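Local coordinates for putative curved DNA-binding protein (Chaetomium thermophilum var. thermophilum DSM 1495, PDB 4IPA), which is an Arx1 with a methionine-aminopeptidase-like fold that probably acts in ribosome biogenesis and may bind DNA, at residues Gln59-Met64 / Ser305-Glu310; Pro84-Pro89 / Ile93-Pro98; Glu103-Thr108 / Phe267-Thr272. All coordinates share one frame; numbering follows the deposited sequence.

Contact 1. Residues Gln59-Met64 / Ser305-Glu310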
loop_
_atom_site.group_PDB
_atom_site.type_symbol
_atom_site.label_atom_id
_atom_site.label_comp_id
_atom_site.label_asym_id
_atom_site.label_seq_id
_atom_site.Cartn_x
_atom_site.Cartn_y
_atom_site.Cartn_z
ATOM N N GLN A 59 -5.501 -9.904 15.471
ATOM C CA GLN A 59 -4.715 -9.219 16.498
ATOM C C GLN A 59 -4.300 -7.816 16.055
ATOM O O GLN A 59 -4.303 -6.873 16.856
ATOM C CB GLN A 59 -3.486 -10.039 16.894
ATOM C CG GLN A 59 -2.661 -9.415 18.026
ATOM C CD GLN A 59 -3.480 -9.151 19.293
ATOM O OE1 GLN A 59 -4.470 -9.828 19.564
ATOM N NE2 GLN A 59 -3.069 -8.157 20.060
ATOM N N GLY A 60 -3.947 -7.684 14.781
ATOM C CA GLY A 60 -3.568 -6.389 14.240
ATOM C C GLY A 60 -4.743 -5.437 14.336
ATOM O O GLY A 60 -4.577 -4.281 14.752
ATOM N N ASP A 61 -5.929 -5.929 13.973
ATOM C CA ASP A 61 -7.130 -5.102 13.977
ATOM C C ASP A 61 -7.489 -4.657 15.394
ATOM O O ASP A 61 -7.908 -3.523 15.611
ATOM C CB ASP A 61 -8.302 -5.823 13.295
ATOM C CG ASP A 61 -8.148 -5.880 11.770
ATOM O OD1 ASP A 61 -7.288 -5.144 11.231
ATOM O OD2 ASP A 61 -8.885 -6.657 11.114
ATOM N N LYS A 62 -7.313 -5.563 16.333
ATOM C CA LYS A 62 -7.524 -5.297 17.722
ATOM C C LYS A 62 -6.566 -4.235 18.238
ATOM O O LYS A 62 -6.975 -3.315 18.850
ATOM C CB LYS A 62 -7.463 -6.578 18.535
ATOM C CG LYS A 62 -7.190 -6.391 19.995
ATOM C CD LYS A 62 -6.907 -7.696 20.679
ATOM C CE LYS A 62 -7.631 -7.779 21.988
ATOM N NZ LYS A 62 -6.729 -8.369 22.982
ATOM N N LEU A 63 -5.303 -4.384 17.968
ATOM C CA LEU A 63 -4.338 -3.373 18.267
ATOM C C LEU A 63 -4.654 -2.008 17.716
ATOM O O LEU A 63 -4.431 -1.048 18.372
ATOM C CB LEU A 63 -3.022 -3.788 17.741
ATOM C CG LEU A 63 -2.382 -4.546 18.826
ATOM C CD1 LEU A 63 -1.338 -5.453 18.249
ATOM C CD2 LEU A 63 -1.788 -3.449 19.666
ATOM N N MET A 64 -5.147 -1.956 16.498
ATOM C CA MET A 64 -5.481 -0.739 15.848
ATOM C C MET A 64 -6.582 -0.031 16.579
ATOM O O MET A 64 -6.542 1.146 16.781
ATOM C CB MET A 64 -5.935 -1.012 14.436
ATOM C CG MET A 64 -6.334 0.192 13.638
ATOM S SD MET A 64 -4.928 1.154 13.108
ATOM C CE MET A 64 -4.405 0.233 11.733
ATOM N N SER A 305 -12.222 -5.339 5.806
ATOM C CA SER A 305 -12.316 -6.764 5.539
ATOM C C SER A 305 -13.675 -7.267 5.999
ATOM O O SER A 305 -14.152 -6.867 7.050
ATOM C CB SER A 305 -11.211 -7.518 6.289
ATOM O OG SER A 305 -11.374 -8.918 6.137
ATOM N N LEU A 306 -14.298 -8.152 5.229
ATOM C CA LEU A 306 -15.525 -8.809 5.693
ATOM C C LEU A 306 -15.364 -9.493 7.058
ATOM O O LEU A 306 -16.317 -9.600 7.817
ATOM C CB LEU A 306 -16.004 -9.839 4.677
ATOM C CG LEU A 306 -16.461 -9.384 3.290
ATOM C CD1 LEU A 306 -17.001 -10.604 2.526
ATOM C CD2 LEU A 306 -17.507 -8.296 3.361
ATOM N N ARG A 307 -14.173 -9.985 7.365
ATOM C CA ARG A 307 -13.966 -10.610 8.668
ATOM C C ARG A 307 -14.139 -9.607 9.814
ATOM O O ARG A 307 -14.292 -9.999 10.962
ATOM C CB ARG A 307 -12.590 -11.278 8.772
ATOM C CG ARG A 307 -12.495 -12.248 9.947
ATOM C CD ARG A 307 -11.267 -12.014 10.836
ATOM N NE ARG A 307 -11.305 -10.749 11.572
ATOM C CZ ARG A 307 -10.429 -9.762 11.386
ATOM N NH1 ARG A 307 -9.455 -9.910 10.487
ATOM N NH2 ARG A 307 -10.513 -8.639 12.097
ATOM N N GLN A 308 -14.125 -8.314 9.504
ATOM C CA GLN A 308 -14.225 -7.308 10.552
ATOM C C GLN A 308 -15.656 -7.078 10.979
ATOM O O GLN A 308 -15.899 -6.529 12.051
ATOM C CB GLN A 308 -13.619 -5.980 10.102
ATOM C CG GLN A 308 -12.106 -5.928 10.187
ATOM C CD GLN A 308 -11.541 -4.682 9.524
ATOM O OE1 GLN A 308 -11.719 -4.470 8.321
ATOM N NE2 GLN A 308 -10.866 -3.837 10.315
ATOM N N LEU A 309 -16.602 -7.476 10.134
ATOM C CA LEU A 309 -18.015 -7.214 10.416
ATOM C C LEU A 309 -18.492 -8.053 11.599
ATOM O O LEU A 309 -17.829 -9.012 11.980
ATOM C CB LEU A 309 -18.875 -7.480 9.181
ATOM C CG LEU A 309 -18.568 -6.562 7.999
ATOM C CD1 LEU A 309 -19.554 -6.793 6.858
ATOM C CD2 LEU A 309 -18.616 -5.127 8.443
ATOM N N GLU A 310 -19.638 -7.687 12.171
ATOM C CA GLU A 310 -20.178 -8.360 13.354
ATOM C C GLU A 310 -20.502 -9.833 13.138
ATOM O O GLU A 310 -20.315 -10.644 14.038
ATOM C CB GLU A 310 -21.442 -7.649 13.861
ATOM C CG GLU A 310 -21.217 -6.255 14.423
ATOM C CD GLU A 310 -22.515 -5.582 14.865
ATOM O OE1 GLU A 310 -23.506 -6.300 15.127
ATOM O OE2 GLU A 310 -22.549 -4.332 14.944
HETATM O O HOH W 1 -8.107 -7.806 8.692
#

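Contact 2. Residues Pro84-Pro89 / Ile93-Pro98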
loop_
_atom_site.group_PDB
_atom_site.type_symbol
_atom_site.label_atom_id
_atom_site.label_comp_id
_atom_site.label_asym_id
_atom_site.label_seq_id
_atom_site.Cartn_x
_atom_site.Cartn_y
_atom_site.Cartn_z
ATOM N N PRO A 84 -7.697 -2.462 6.637
ATOM C CA PRO A 84 -7.650 -3.622 7.530
ATOM C C PRO A 84 -6.238 -4.198 7.601
ATOM O O PRO A 84 -5.464 -4.032 6.657
ATOM C CB PRO A 84 -8.573 -4.627 6.832
ATOM C CG PRO A 84 -8.503 -4.253 5.401
ATOM C CD PRO A 84 -8.464 -2.746 5.412
ATOM N N THR A 85 -5.906 -4.847 8.712
ATOM C CA THR A 85 -4.654 -5.574 8.817
ATOM C C THR A 85 -4.668 -6.721 7.816
ATOM O O THR A 85 -5.577 -7.544 7.816
ATOM C CB THR A 85 -4.477 -6.193 10.209
ATOM O OG1 THR A 85 -4.451 -5.165 11.206
ATOM C CG2 THR A 85 -3.183 -6.984 10.266
ATOM N N THR A 86 -3.682 -6.774 6.938
ATOM C CA THR A 86 -3.645 -7.875 5.989
ATOM C C THR A 86 -2.255 -8.479 5.986
ATOM O O THR A 86 -1.266 -7.789 6.218
ATOM C CB THR A 86 -4.009 -7.431 4.565
ATOM O OG1 THR A 86 -3.096 -6.409 4.150
ATOM C CG2 THR A 86 -5.451 -6.922 4.504
ATOM N N VAL A 87 -2.185 -9.771 5.712
ATOM C CA VAL A 87 -0.931 -10.498 5.788
ATOM C C VAL A 87 -0.900 -11.451 4.612
ATOM O O VAL A 87 -1.619 -12.440 4.597
ATOM C CB VAL A 87 -0.827 -11.242 7.130
ATOM C CG1 VAL A 87 0.393 -12.158 7.170
ATOM C CG2 VAL A 87 -0.792 -10.227 8.282
ATOM N N SER A 88 -0.084 -11.128 3.612
ATOM C CA SER A 88 -0.162 -11.801 2.322
ATOM C C SER A 88 1.070 -12.648 2.026
ATOM O O SER A 88 2.193 -12.138 2.008
ATOM C CB SER A 88 -0.379 -10.781 1.203
ATOM O OG SER A 88 -1.463 -9.932 1.524
ATOM N N PRO A 89 0.856 -13.958 1.797
ATOM C CA PRO A 89 1.961 -14.865 1.450
ATOM C C PRO A 89 2.652 -14.511 0.123
ATOM O O PRO A 89 2.289 -13.536 -0.548
ATOM C CB PRO A 89 1.291 -16.240 1.356
ATOM C CG PRO A 89 0.032 -16.122 2.193
ATOM C CD PRO A 89 -0.417 -14.671 1.991
ATOM N N ILE A 93 -0.946 -10.869 -4.300
ATOM C CA ILE A 93 -0.884 -9.432 -4.569
ATOM C C ILE A 93 -1.978 -8.651 -3.832
ATOM O O ILE A 93 -1.682 -7.759 -3.047
ATOM C CB ILE A 93 -0.952 -9.137 -6.068
ATOM C CG1 ILE A 93 0.316 -9.674 -6.738
ATOM C CG2 ILE A 93 -1.113 -7.642 -6.295
ATOM C CD1 ILE A 93 0.244 -9.776 -8.245
ATOM N N THR A 94 -3.236 -8.977 -4.084
ATOM C CA THR A 94 -4.309 -8.404 -3.291
ATOM C C THR A 94 -4.053 -8.613 -1.787
ATOM O O THR A 94 -3.758 -9.712 -1.361
ATOM C CB THR A 94 -5.650 -9.027 -3.642
ATOM O OG1 THR A 94 -5.872 -8.883 -5.046
ATOM C CG2 THR A 94 -6.777 -8.320 -2.870
ATOM N N PRO A 95 -4.145 -7.546 -0.985
ATOM C CA PRO A 95 -3.912 -7.719 0.457
ATOM C C PRO A 95 -4.850 -8.794 1.014
ATOM O O PRO A 95 -6.052 -8.716 0.773
ATOM C CB PRO A 95 -4.264 -6.345 1.041
ATOM C CG PRO A 95 -4.080 -5.390 -0.090
ATOM C CD PRO A 95 -4.411 -6.144 -1.356
ATOM N N TYR A 96 -4.300 -9.760 1.750
ATOM C CA TYR A 96 -5.025 -10.941 2.192
ATOM C C TYR A 96 -5.571 -10.795 3.620
ATOM O O TYR A 96 -4.844 -10.400 4.533
ATOM C CB TYR A 96 -4.093 -12.156 2.109
ATOM C CG TYR A 96 -4.775 -13.494 2.272
ATOM C CD1 TYR A 96 -5.864 -13.841 1.481
ATOM C CD2 TYR A 96 -4.312 -14.421 3.194
ATOM C CE1 TYR A 96 -6.490 -15.078 1.624
ATOM C CE2 TYR A 96 -4.925 -15.648 3.343
ATOM C CZ TYR A 96 -6.015 -15.978 2.551
ATOM O OH TYR A 96 -6.628 -17.211 2.697
ATOM N N THR A 97 -6.848 -11.124 3.811
ATOM C CA THR A 97 -7.483 -11.033 5.132
ATOM C C THR A 97 -8.749 -11.906 5.188
ATOM O O THR A 97 -9.865 -11.407 5.100
ATOM C CB THR A 97 -7.785 -9.557 5.541
ATOM O OG1 THR A 97 -8.671 -9.523 6.669
ATOM C CG2 THR A 97 -8.415 -8.785 4.391
ATOM N N PRO A 98 -8.562 -13.227 5.355
ATOM C CA PRO A 98 -9.620 -14.218 5.118
ATOM C C PRO A 98 -10.680 -14.322 6.221
ATOM O O PRO A 98 -10.499 -13.798 7.323
ATOM C CB PRO A 98 -8.837 -15.524 4.999
ATOM C CG PRO A 98 -7.667 -15.331 5.903
ATOM C CD PRO A 98 -7.315 -13.851 5.827
HETATM O O HOH W 1 -8.107 -7.806 8.692
#

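Contact 3. Residues Glu103-Thr108 / Phe267-Thr272. With SO4 (sulfate ion), chain E.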
loop_
_atom_site.group_PDB
_atom_site.type_symbol
_atom_site.label_atom_id
_atom_site.label_comp_id
_atom_site.label_asym_id
_atom_site.label_seq_id
_atom_site.Cartn_x
_atom_site.Cartn_y
_atom_site.Cartn_z
ATOM N N GLU A 103 -12.908 -22.419 6.628
ATOM C CA GLU A 103 -12.027 -23.240 7.453
ATOM C C GLU A 103 -10.626 -23.432 6.882
ATOM O O GLU A 103 -9.645 -23.303 7.603
ATOM C CB GLU A 103 -12.659 -24.603 7.734
ATOM C CG GLU A 103 -13.627 -24.606 8.901
ATOM C CD GLU A 103 -14.300 -25.957 9.088
ATOM O OE1 GLU A 103 -13.853 -26.940 8.449
ATOM O OE2 GLU A 103 -15.276 -26.030 9.869
ATOM N N LYS A 104 -10.533 -23.748 5.599
ATOM C CA LYS A 104 -9.232 -23.982 4.981
ATOM C C LYS A 104 -8.370 -22.701 4.939
ATOM O O LYS A 104 -7.193 -22.708 5.330
ATOM C CB LYS A 104 -9.388 -24.577 3.572
ATOM C CG LYS A 104 -8.039 -24.817 2.863
ATOM C CD LYS A 104 -8.150 -24.781 1.328
ATOM C CE LYS A 104 -6.793 -25.051 0.668
ATOM N NZ LYS A 104 -5.652 -24.341 1.347
ATOM N N GLU A 105 -8.956 -21.604 4.472
ATOM C CA GLU A 105 -8.225 -20.341 4.420
ATOM C C GLU A 105 -7.785 -19.898 5.814
ATOM O O GLU A 105 -6.650 -19.482 6.003
ATOM C CB GLU A 105 -9.057 -19.244 3.749
ATOM C CG GLU A 105 -9.272 -19.443 2.249
ATOM C CD GLU A 105 -9.755 -18.152 1.570
ATOM O OE1 GLU A 105 -9.001 -17.143 1.619
ATOM O OE2 GLU A 105 -10.887 -18.144 1.002
ATOM N N ALA A 106 -8.681 -20.005 6.787
ATOM C CA ALA A 106 -8.399 -19.512 8.134
ATOM C C ALA A 106 -7.342 -20.343 8.865
ATOM O O ALA A 106 -6.912 -19.977 9.957
ATOM C CB ALA A 106 -9.682 -19.425 8.970
ATOM N N ALA A 107 -6.919 -21.448 8.260
ATOM C CA ALA A 107 -5.883 -22.298 8.855
ATOM C C ALA A 107 -4.536 -22.102 8.162
ATOM O O ALA A 107 -3.533 -22.692 8.562
ATOM C CB ALA A 107 -6.293 -23.777 8.809
ATOM N N THR A 108 -4.524 -21.284 7.115
ATOM C CA THR A 108 -3.278 -20.916 6.436
ATOM C C THR A 108 -2.240 -20.374 7.431
ATOM O O THR A 108 -2.545 -19.505 8.255
ATOM C CB THR A 108 -3.525 -19.836 5.373
ATOM O OG1 THR A 108 -4.587 -20.244 4.505
ATOM C CG2 THR A 108 -2.254 -19.576 4.561
ATOM N N PHE A 267 -6.998 -15.336 -8.378
ATOM C CA PHE A 267 -6.935 -16.579 -7.611
ATOM C C PHE A 267 -8.301 -16.911 -6.998
ATOM O O PHE A 267 -9.261 -16.157 -7.165
ATOM C CB PHE A 267 -5.817 -16.523 -6.565
ATOM C CG PHE A 267 -4.445 -16.760 -7.141
ATOM C CD1 PHE A 267 -4.009 -16.046 -8.247
ATOM C CD2 PHE A 267 -3.595 -17.712 -6.593
ATOM C CE1 PHE A 267 -2.745 -16.271 -8.800
ATOM C CE2 PHE A 267 -2.324 -17.942 -7.142
ATOM C CZ PHE A 267 -1.902 -17.211 -8.239
ATOM N N GLU A 268 -8.395 -18.040 -6.308
ATOM C CA GLU A 268 -9.705 -18.600 -5.954
ATOM C C GLU A 268 -10.160 -18.305 -4.522
ATOM O O GLU A 268 -11.294 -18.601 -4.150
ATOM C CB GLU A 268 -9.737 -20.116 -6.239
ATOM C CG GLU A 268 -9.514 -20.485 -7.713
ATOM C CD GLU A 268 -9.369 -21.996 -7.958
ATOM O OE1 GLU A 268 -8.441 -22.629 -7.383
ATOM O OE2 GLU A 268 -10.177 -22.543 -8.742
ATOM N N GLN A 269 -9.284 -17.720 -3.719
ATOM C CA GLN A 269 -9.675 -17.303 -2.379
ATOM C C GLN A 269 -10.819 -16.295 -2.436
ATOM O O GLN A 269 -10.947 -15.528 -3.382
ATOM C CB GLN A 269 -8.494 -16.719 -1.598
ATOM C CG GLN A 269 -7.413 -17.744 -1.270
ATOM C CD GLN A 269 -6.455 -17.967 -2.431
ATOM O OE1 GLN A 269 -6.514 -17.262 -3.446
ATOM N NE2 GLN A 269 -5.557 -18.952 -2.284
ATOM N N ARG A 270 -11.668 -16.338 -1.423
ATOM C CA ARG A 270 -12.799 -15.444 -1.328
ATOM C C ARG A 270 -12.341 -13.975 -1.226
ATOM O O ARG A 270 -11.442 -13.642 -0.452
ATOM C CB ARG A 270 -13.600 -15.852 -0.101
ATOM C CG ARG A 270 -14.736 -14.948 0.286
ATOM C CD ARG A 270 -15.424 -15.547 1.509
ATOM N NE ARG A 270 -16.794 -15.827 1.152
ATOM C CZ ARG A 270 -17.371 -17.016 1.163
ATOM N NH1 ARG A 270 -16.722 -18.101 1.568
ATOM N NH2 ARG A 270 -18.633 -17.095 0.784
ATOM N N ALA A 271 -12.949 -13.110 -2.030
ATOM C CA ALA A 271 -12.730 -11.663 -1.922
ATOM C C ALA A 271 -13.338 -11.147 -0.617
ATOM O O ALA A 271 -14.575 -11.163 -0.454
ATOM C CB ALA A 271 -13.363 -10.953 -3.097
ATOM N N THR A 272 -12.494 -10.693 0.310
ATOM C CA THR A 272 -12.997 -10.139 1.565
ATOM C C THR A 272 -12.742 -8.652 1.688
ATOM O O THR A 272 -13.425 -7.963 2.446
ATOM C CB THR A 272 -12.408 -10.862 2.788
ATOM O OG1 THR A 272 -10.979 -10.707 2.792
ATOM C CG2 THR A 272 -12.784 -12.365 2.756
HETATM S S SO4 E . -20.727 -19.542 0.558
HETATM O O1 SO4 E . -19.546 -20.403 0.559
HETATM O O2 SO4 E . -20.428 -18.323 -0.173
HETATM O O3 SO4 E . -21.843 -20.226 -0.094
HETATM O O4 SO4 E . -21.097 -19.222 1.930
HETATM O O HOH W 2 -10.049 -14.610 1.516
#

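Contact 1. Residues Gln59-Met64 / Ser305-Glu310
The backbones of helix 53-69 and the short 3-10 turn 306-308 keep their distance (Asp61 CA to Gln308 CA 8.2 Å), so only side chains span the gap. Asp61 OD2 meets the edge of the guanidinium in a salt bridge, accepting from Arg307 NH2 at 2.7 Å through its anti lone pair. The bond is fairly straight at 160° and lies near the guanidinium plane; the second one, Arg307 NH1 to Asp61 OD2, is weak. Arg307 leaves with CG anti to the backbone N (chi1 -164°) and then bends twice, at chi2 and chi3, which brings the guanidinium edge up to Asp61. A water gives a hydrogen bond to Asp61 OD2 and takes one from Arg307 NH1 at 3.1 Å. The Gln308 side chain crosses that of Asp61 at about a right angle, its amide turned only 24° from the carboxylate. That amide is tied down locally: Ser305 N donates to Gln308 OE1 at 2.7 Å, almost straight, while Ser305 OG accepts from Arg307 N in an ST turn. Asp61 OD1 is taken by Thr85 OG1. With Arg307 and water on one oxygen and Thr85 on the other, the buried carboxylate is well supplied with donors and probably stays ionised.

Contact 2. Residues Pro84-Pro89 / Ile93-Pro98
Ser88 OG takes the backbone N-H of Tyr96 at 2.9 Å, with an angle of 147° at the hydrogen, a side-chain acceptor for a backbone donor of the loop. With OG placed beside its own backbone N, the hydroxyl comes up to the far segment and also packs against Pro95 CA at 3.5 Å. One residue back, Val87 N donates to Tyr96 O at 3.0 Å, in the carbonyl plane. Tyr96 is therefore gripped at both its N and its O, by two consecutive residues of strand 79-88. Were Ser88 an alanine, Tyr96 N would probably lose this acceptor, and the 93-98 loop would be held less firmly against the strand.

Thr86 fills the space beside this pair. Its CB sits 3.1 Å from Tyr96 O, its methyl CG2 meets Thr97 CG2 at 3.5 Å, and its OG1, bonded to Gln119 O of the next strand, lies alongside Pro95 CB. The Tyr96 ring leaves with CG anti to the backbone N (chi1 -168°), which turns its far end away from the strand: Val87 O lies at the ring edge, in plane, and Pro89 CD lies 4.1 Å from Tyr96 CD2. Pro98 CD lies over one ring face, offset toward the rim, and the phenol OH goes on to Glu105. A water bridges the remaining end, donating to Thr85 O at 2.7 Å and accepting from Thr97 OG1, which is also bonded to Ser305.

The chain thus turns back after strand 79-88 and lies against the strand's end, the touching parts running 117° apart. In this buried setting Tyr96 N, Tyr96 O and Thr85 O each have a hydrogen-bond partner, so the loop is held by directed bonds as well as by packing.

Contact 3. Residues Glu103-Thr108 / Phe267-Thr272
Glu105 reaches across to the backbone of Arg270, its OE2 accepting from Arg270 N at 3.1 Å. The bond is nearly straight (167°) and arrives on the syn side of the carboxylate, 23° out of its plane. Glu105 sets off with CG beside its backbone N (chi1 -69°) and runs extended beyond CG, which carries the carboxylate across. The other oxygen, Glu105 OE1, rests against the aliphatic start of Gln269, 3.3 Å from CB, and a water donates both to it and to Arg270 O. One carboxylate thus serves the N-H of Arg270 directly and its carbonyl through water. OE1 is also bonded to Tyr96 OH, which, with Arg270 N and the water, helps hold the carboxylate's rotation. The carbonyl of Glu105 is held too: Thr108 OG1, at 2.7 Å, and Thr108 N both donate to Glu105 O from the same face, closing the turn. The Arg270 side chain runs off away from Glu105, with NH1 in a salt bridge to Asp102 and NH2 beside a sulfate probably picked up from the crystallisation liquor. At the surface, this contact fastens the loop between strands 79-88 and 115-124 to the one joining strands 264-266 and 273-276, while Ala106 and Thr108 pack on the start of helix 53-69.

All three contacts lie on the same side of the chain's centre. Contact 2 is the middle one, its centre about 12 Å from that of contact 1 and about 10 Å from that of contact 3; contacts 1 and 3 are about 16 Å apart. Helix 53-69 supplies one side of contact 1, and strand 79-88, an outer strand of a three-stranded antiparallel sheet, one side of contact 2; the two contacts share a water. Contacts 2 and 3 come in series, nested within the long loop closed by contact 1. Leu306 N to Thr272 O ties 267-272 to 305-310, and bonds from Ser305 and Thr272 to Thr97 stitch these late parts of the chain to the early loop after strand 79-88.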